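Formyltransferase PseJ (Anoxybacillus kamchatkensis G10, PDB 6EDK) is a single-chain member of the formyl transferase family, built on a mixed beta-sheet flanked by helices, that binds the ligand 1YA in a pocket. Local coordinates at residues Glu143-Leu147 / Arg148-Glu152; Arg153-Gln156 / Thr157-Leu161; Asp190-Lys193 / Tyr194-Leu197. All coordinates share one frame; numbering follows the deposited sequence.

Contact 1 of 3, residues Glu143-Leu147 / Arg148-Glu152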
# COMPACT_ATOMS: atom_id res chain seq x y z
N GLU A 143 -14.64 14.48 -13.55
CA GLU A 143 -14.75 14.41 -14.99
C GLU A 143 -13.44 14.65 -15.71
O GLU A 143 -13.14 13.96 -16.69
CB GLU A 143 -15.80 15.42 -15.51
CG GLU A 143 -15.96 15.40 -17.05
CD GLU A 143 -16.85 16.53 -17.61
OE1 GLU A 143 -17.37 17.36 -16.83
OE2 GLU A 143 -17.01 16.58 -18.85
N ASN A 144 -12.65 15.63 -15.27
CA ASN A 144 -11.44 15.96 -16.02
C ASN A 144 -10.14 15.51 -15.32
O ASN A 144 -9.05 15.97 -15.68
CB ASN A 144 -11.40 17.47 -16.32
CG ASN A 144 -12.42 17.89 -17.41
OD1 ASN A 144 -13.39 18.58 -17.14
ND2 ASN A 144 -12.20 17.42 -18.64
N ASP A 145 -10.24 14.57 -14.38
CA ASP A 145 -9.02 14.06 -13.74
C ASP A 145 -8.07 13.44 -14.77
O ASP A 145 -8.47 12.90 -15.84
CB ASP A 145 -9.35 12.98 -12.72
CG ASP A 145 -9.48 13.48 -11.34
OD1 ASP A 145 -8.72 14.39 -10.97
OD2 ASP A 145 -10.35 12.97 -10.63
N THR A 146 -6.79 13.37 -14.37
CA THR A 146 -5.76 12.69 -15.12
C THR A 146 -5.17 11.56 -14.25
O THR A 146 -5.50 11.46 -13.10
CB THR A 146 -4.66 13.67 -15.50
OG1 THR A 146 -4.10 14.18 -14.30
CG2 THR A 146 -5.23 14.82 -16.34
N LEU A 147 -4.33 10.71 -14.81
CA LEU A 147 -3.66 9.73 -13.96
C LEU A 147 -2.85 10.42 -12.88
O LEU A 147 -2.78 9.91 -11.78
CB LEU A 147 -2.75 8.80 -14.76
CG LEU A 147 -3.53 7.86 -15.70
CD1 LEU A 147 -2.56 7.14 -16.62
CD2 LEU A 147 -4.39 6.84 -14.95
N ARG A 148 -2.22 11.55 -13.20
CA ARG A 148 -1.45 12.26 -12.17
C ARG A 148 -2.35 12.71 -11.04
O ARG A 148 -2.00 12.57 -9.89
CB ARG A 148 -0.76 13.48 -12.76
CG ARG A 148 0.17 14.21 -11.78
CD ARG A 148 0.73 15.51 -12.37
NE ARG A 148 1.57 15.27 -13.56
CZ ARG A 148 2.81 14.79 -13.51
NH1 ARG A 148 3.34 14.48 -12.34
NH2 ARG A 148 3.50 14.61 -14.62
N THR A 149 -3.47 13.36 -11.36
CA THR A 149 -4.28 13.94 -10.29
C THR A 149 -4.94 12.87 -9.46
O THR A 149 -5.04 13.04 -8.24
CB THR A 149 -5.35 14.95 -10.82
OG1 THR A 149 -6.23 14.39 -11.80
CG2 THR A 149 -4.62 16.17 -11.45
N THR A 150 -5.33 11.73 -10.07
CA THR A 150 -5.92 10.63 -9.30
C THR A 150 -4.85 9.92 -8.47
O THR A 150 -5.10 9.66 -7.30
CB THR A 150 -6.60 9.61 -10.18
OG1 THR A 150 -5.73 9.17 -11.24
CG2 THR A 150 -7.80 10.29 -10.89
N TYR A 151 -3.66 9.70 -9.04
CA TYR A 151 -2.54 9.13 -8.22
C TYR A 151 -2.20 10.01 -7.02
O TYR A 151 -2.03 9.51 -5.88
CB TYR A 151 -1.33 8.93 -9.12
CG TYR A 151 -0.12 8.31 -8.41
CD1 TYR A 151 0.79 9.11 -7.73
CD2 TYR A 151 0.07 6.93 -8.38
CE1 TYR A 151 1.90 8.54 -7.05
CE2 TYR A 151 1.16 6.35 -7.70
CZ TYR A 151 2.06 7.16 -7.05
OH TYR A 151 3.14 6.58 -6.41
N GLU A 152 -2.07 11.30 -7.25
CA GLU A 152 -1.78 12.19 -6.12
C GLU A 152 -2.88 12.16 -5.10
O GLU A 152 -2.61 12.22 -3.93
CB GLU A 152 -1.57 13.63 -6.61
CG GLU A 152 -0.21 13.83 -7.24
CD GLU A 152 0.93 13.43 -6.27
OE1 GLU A 152 0.85 13.80 -5.05
OE2 GLU A 152 1.87 12.73 -6.74

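Contact 2 of 3, residues Arg153-Gln156 / Thr157-Leu161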
# COMPACT_ATOMS: atom_id res chain seq x y z
N ARG A 153 -4.15 12.11 -5.51
CA ARG A 153 -5.20 12.04 -4.51
C ARG A 153 -5.16 10.74 -3.71
O ARG A 153 -5.42 10.73 -2.49
CB ARG A 153 -6.57 12.21 -5.23
CG ARG A 153 -7.68 12.37 -4.29
CD ARG A 153 -9.05 12.50 -5.03
NE ARG A 153 -9.09 13.79 -5.74
CZ ARG A 153 -9.14 13.93 -7.04
NH1 ARG A 153 -9.20 12.86 -7.82
NH2 ARG A 153 -9.17 15.15 -7.56
N LEU A 154 -4.85 9.60 -4.37
CA LEU A 154 -4.74 8.36 -3.64
C LEU A 154 -3.58 8.44 -2.64
O LEU A 154 -3.71 8.01 -1.50
CB LEU A 154 -4.48 7.19 -4.61
CG LEU A 154 -5.64 6.89 -5.57
CD1 LEU A 154 -5.07 5.88 -6.59
CD2 LEU A 154 -6.83 6.30 -4.89
N THR A 155 -2.46 9.01 -3.08
CA THR A 155 -1.28 9.11 -2.19
C THR A 155 -1.60 9.94 -0.95
O THR A 155 -1.30 9.55 0.19
CB THR A 155 -0.11 9.73 -2.98
OG1 THR A 155 0.31 8.74 -3.93
CG2 THR A 155 1.01 10.08 -2.07
N GLN A 156 -2.24 11.09 -1.14
CA GLN A 156 -2.62 11.90 0.01
C GLN A 156 -3.63 11.21 0.89
O GLN A 156 -3.58 11.31 2.12
CB GLN A 156 -3.23 13.25 -0.49
CG GLN A 156 -2.21 14.17 -1.15
CD GLN A 156 -0.94 14.43 -0.29
OE1 GLN A 156 -1.03 14.87 0.84
NE2 GLN A 156 0.24 14.12 -0.85
N THR A 157 -4.59 10.51 0.28
CA THR A 157 -5.59 9.82 1.06
C THR A 157 -5.03 8.66 1.89
O THR A 157 -5.40 8.49 3.06
CB THR A 157 -6.70 9.30 0.14
OG1 THR A 157 -7.25 10.38 -0.66
CG2 THR A 157 -7.82 8.66 0.90
N ILE A 158 -4.15 7.85 1.33
CA ILE A 158 -3.67 6.72 2.16
C ILE A 158 -2.73 7.23 3.30
O ILE A 158 -2.73 6.67 4.39
CB ILE A 158 -2.95 5.66 1.32
CG1 ILE A 158 -2.81 4.35 2.12
CG2 ILE A 158 -1.60 6.16 0.74
CD1 ILE A 158 -2.55 3.14 1.27
N GLU A 159 -1.94 8.28 3.05
CA GLU A 159 -1.09 8.89 4.10
C GLU A 159 -1.96 9.48 5.16
O GLU A 159 -1.73 9.28 6.34
CB GLU A 159 -0.16 9.89 3.48
CG GLU A 159 0.79 9.24 2.42
CD GLU A 159 1.65 10.18 1.63
OE1 GLU A 159 1.57 11.42 1.82
OE2 GLU A 159 2.45 9.71 0.76
N LYS A 160 -3.05 10.16 4.77
CA LYS A 160 -4.01 10.61 5.77
C LYS A 160 -4.62 9.47 6.55
O LYS A 160 -4.78 9.56 7.76
CB LYS A 160 -5.10 11.41 5.03
CG LYS A 160 -6.10 12.08 5.93
CD LYS A 160 -7.18 12.89 5.16
CE LYS A 160 -8.14 13.49 6.18
NZ LYS A 160 -9.47 13.82 5.59
N LEU A 161 -5.08 8.42 5.87
CA LEU A 161 -5.75 7.31 6.54
C LEU A 161 -4.80 6.63 7.52
O LEU A 161 -5.19 6.24 8.63
CB LEU A 161 -6.19 6.29 5.46
CG LEU A 161 -6.98 5.06 5.89
CD1 LEU A 161 -8.35 5.43 6.45
CD2 LEU A 161 -7.16 4.07 4.74

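Contact 3 of 3, residues Asp190-Lys193 / Tyr194-Leu197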
# COMPACT_ATOMS: atom_id res chain seq x y z
N ASP A 190 1.37 -6.27 -17.47
CA ASP A 190 0.03 -6.38 -18.02
C ASP A 190 -0.43 -5.13 -18.71
O ASP A 190 -1.31 -5.22 -19.58
CB ASP A 190 -0.94 -6.78 -16.90
CG ASP A 190 -0.67 -8.16 -16.35
OD1 ASP A 190 0.13 -8.88 -16.96
OD2 ASP A 190 -1.23 -8.54 -15.30
N LYS A 191 0.12 -3.96 -18.37
CA LYS A 191 -0.35 -2.72 -18.99
C LYS A 191 0.21 -2.46 -20.40
O LYS A 191 -0.26 -1.53 -21.08
CB LYS A 191 0.02 -1.54 -18.08
CG LYS A 191 1.48 -1.29 -17.85
CD LYS A 191 1.68 0.08 -17.17
CE LYS A 191 3.11 0.35 -16.73
NZ LYS A 191 3.62 -0.68 -15.80
N GLU A 192 1.15 -3.28 -20.88
CA GLU A 192 1.83 -2.96 -22.14
C GLU A 192 0.86 -2.77 -23.31
O GLU A 192 1.00 -1.83 -24.09
CB GLU A 192 2.85 -4.05 -22.47
CG GLU A 192 4.18 -3.88 -21.74
CD GLU A 192 4.96 -2.67 -22.24
OE1 GLU A 192 5.26 -2.58 -23.47
OE2 GLU A 192 5.27 -1.80 -21.40
N LYS A 193 -0.13 -3.64 -23.45
CA LYS A 193 -1.01 -3.47 -24.60
C LYS A 193 -1.90 -2.25 -24.51
O LYS A 193 -2.65 -1.98 -25.46
CB LYS A 193 -1.86 -4.72 -24.81
CG LYS A 193 -2.66 -5.16 -23.60
CD LYS A 193 -2.81 -6.67 -23.55
CE LYS A 193 -3.65 -7.19 -24.70
NZ LYS A 193 -5.04 -6.63 -24.68
N TYR A 194 -1.86 -1.50 -23.41
CA TYR A 194 -2.70 -0.32 -23.25
C TYR A 194 -1.91 0.97 -23.25
O TYR A 194 -2.52 2.05 -23.33
CB TYR A 194 -3.52 -0.45 -21.95
CG TYR A 194 -4.46 -1.63 -21.98
CD1 TYR A 194 -5.63 -1.58 -22.72
CD2 TYR A 194 -4.19 -2.79 -21.28
CE1 TYR A 194 -6.52 -2.65 -22.75
CE2 TYR A 194 -5.09 -3.87 -21.31
CZ TYR A 194 -6.23 -3.79 -22.06
OH TYR A 194 -7.12 -4.84 -22.11
N LEU A 195 -0.58 0.89 -23.22
CA LEU A 195 0.23 2.11 -23.17
C LEU A 195 -0.07 3.07 -24.32
O LEU A 195 0.17 4.26 -24.20
CB LEU A 195 1.72 1.76 -23.18
CG LEU A 195 2.26 1.00 -21.97
CD1 LEU A 195 3.81 1.01 -21.97
CD2 LEU A 195 1.77 1.55 -20.64
N TYR A 196 -0.58 2.57 -25.45
CA TYR A 196 -0.88 3.44 -26.57
C TYR A 196 -2.00 4.40 -26.23
O TYR A 196 -2.19 5.40 -26.93
CB TYR A 196 -1.26 2.59 -27.81
CG TYR A 196 -2.67 2.06 -27.77
CD1 TYR A 196 -2.95 0.83 -27.20
CD2 TYR A 196 -3.73 2.81 -28.28
CE1 TYR A 196 -4.26 0.35 -27.13
CE2 TYR A 196 -5.03 2.35 -28.23
CZ TYR A 196 -5.29 1.12 -27.65
OH TYR A 196 -6.59 0.67 -27.58
N LEU A 197 -2.78 4.09 -25.18
CA LEU A 197 -3.82 5.02 -24.73
C LEU A 197 -3.22 6.19 -23.97
O LEU A 197 -3.81 7.27 -24.00
CB LEU A 197 -4.82 4.27 -23.84
CG LEU A 197 -5.69 3.24 -24.55
CD1 LEU A 197 -6.34 2.33 -23.53
CD2 LEU A 197 -6.74 3.91 -25.40
O HOH W 1 0.24 -0.24 -26.21

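Contact 1 of 3, residues Glu143-Leu147 / Arg148-Glu152
The side chains of D145 and T149 meet at an oblique angle: the T149 hydroxyl donates to D145 OD1, with OG1 and OD1 only 2.6 Å apart. The hydroxyl comes to the anti side of the carboxylate and 32° out of its plane. T149 OG1 also accepts a nearly straight bond from the backbone of T146, its N lying 2.8 Å away at an N-H...O angle of 170°, so one oxygen is gripped from two directions. With chi1 at 56°, T149 OG1 is tucked between its own backbone N and carbonyl carbon, where it faces back toward the start of the helix. The reciprocal bond runs from T149 N to T146 OG1, 3.1 Å. T146 is thus the N-cap of helix 147-169, and the exchange of side-chain and backbone bonds between T146 and T149 is a capping box, which satisfies amides that have no preceding helical turn to bond to. The first regular helical bonds follow directly, T150 N to T146 O at 3.0 Å and Y151 N to L147 O at 2.9 Å. On the inner side the packing is tight: the T150 methyl CG2 rests against D145 CB at 3.6 Å, and T150 also touches F111 of helix 106-112. T150 OG1 has a partner in N107 ND2, while the other carboxylate oxygen of D145, OD2, accepts from Y142 N and also pairs with R153. The Y151 ring leads away from the cap in another direction, onto N107 and I95, and meets W202 edge-to-face. Toward solvent the contact is looser. R148 takes part through the root of its side chain, its CB lying 3.7 Å from T146 OG1; the rest of this exposed chain leads away and forms a salt bridge with D203.

Contact 2 of 3, residues Arg153-Gln156 / Thr157-Leu161
One face of the E159 carboxylate looks onto T155: the carbonyl oxygen T155 O lies over it, 3.3 Å from CD, and the methyl CG2 sits 3.2 Å from OE2 on that same face. The Q156 amide is turned 74° to the carboxylate, and its NE2 remains 4.0 Å from E159 OE1. Both T155 and E159 point the same way from the helix, side by side, and OE2 finds its hydrogen bond with the hydroxyl of Y72. The T155 hydroxyl turns back instead to Y151 O.

Elsewhere on helix 147-169, T157 binds R153 O twice. Its backbone N lies 2.9 Å from R153 O, as in a regular helix, while its OG1 comes in at 2.6 Å from the opposite face of the carbonyl plane. That reach follows from chi1 of -54°, which sets OG1 beside the backbone N. L154, T157, I158 and L161 meanwhile pack on V119 of strand 118-123.

Chemically, the T157 hydroxyl is satisfied within its own helix although the residue packs against the sheet, whereas the E159 carboxylate looks outside the helix for its partner, and the bond with Y72 probably helps to stabilise its charge.

Contact 3 of 3, residues Asp190-Lys193 / Tyr194-Leu197
K191 and E192 each offer a backbone carbonyl to the residue three places on, so that consecutive beta turns carry the chain through this surface loop. Y194 N donates to K191 O at 2.8 Å, and L195 N to E192 O at a longer 3.3 Å; both donors stand well above the carbonyl planes, the second by 66°. E192 O is also met by a water, which donates to it at 2.8 Å and accepts from Y196 N at 3.0 Å, so it ties the E192-L195 turn to the next one, Y194-L197, closed by L197 N bonded to Y194 O.

The charged ends of D190 and K191 find their partners outside the segments: K191 NZ forms a salt bridge with D105 and a hydrogen bond with L188 O, and D190 OD2 accepts from K187 N. E192 OE2 instead lies against L195 CD1, 3.2 Å away. What remains between the side chains is mostly apolar. L195 CD2 touches the aliphatic part of K191, 3.8 Å from its CD, and K193 lies alongside Y194, its CG placed over a ring face in a CH-pi contact 4.0 Å from the centroid. At the edge of the Y196 ring, near its plane, K193 O lies 3.3 Å from CE1.

Contacts 1 and 2 follow one another along helix 147-169, their centres 14 Å apart, and are tied directly by a salt bridge in which R153 NH1 of contact 2 reaches D145 OD2 of contact 1 at 3.0 Å. Contact 3 lies in the loop after strand 185-186; its nearest atoms are about 7 Å from those of contact 1 and about 14 Å from those of contact 2. Contacts 1 and 3 share helix 106-112 as a neighbour. None of them touches bound 1YA: the side chain of D190 comes within about 7 Å, and those of Y151 and I158 within about 10 Å, so none of the three contacts lines the pocket directly.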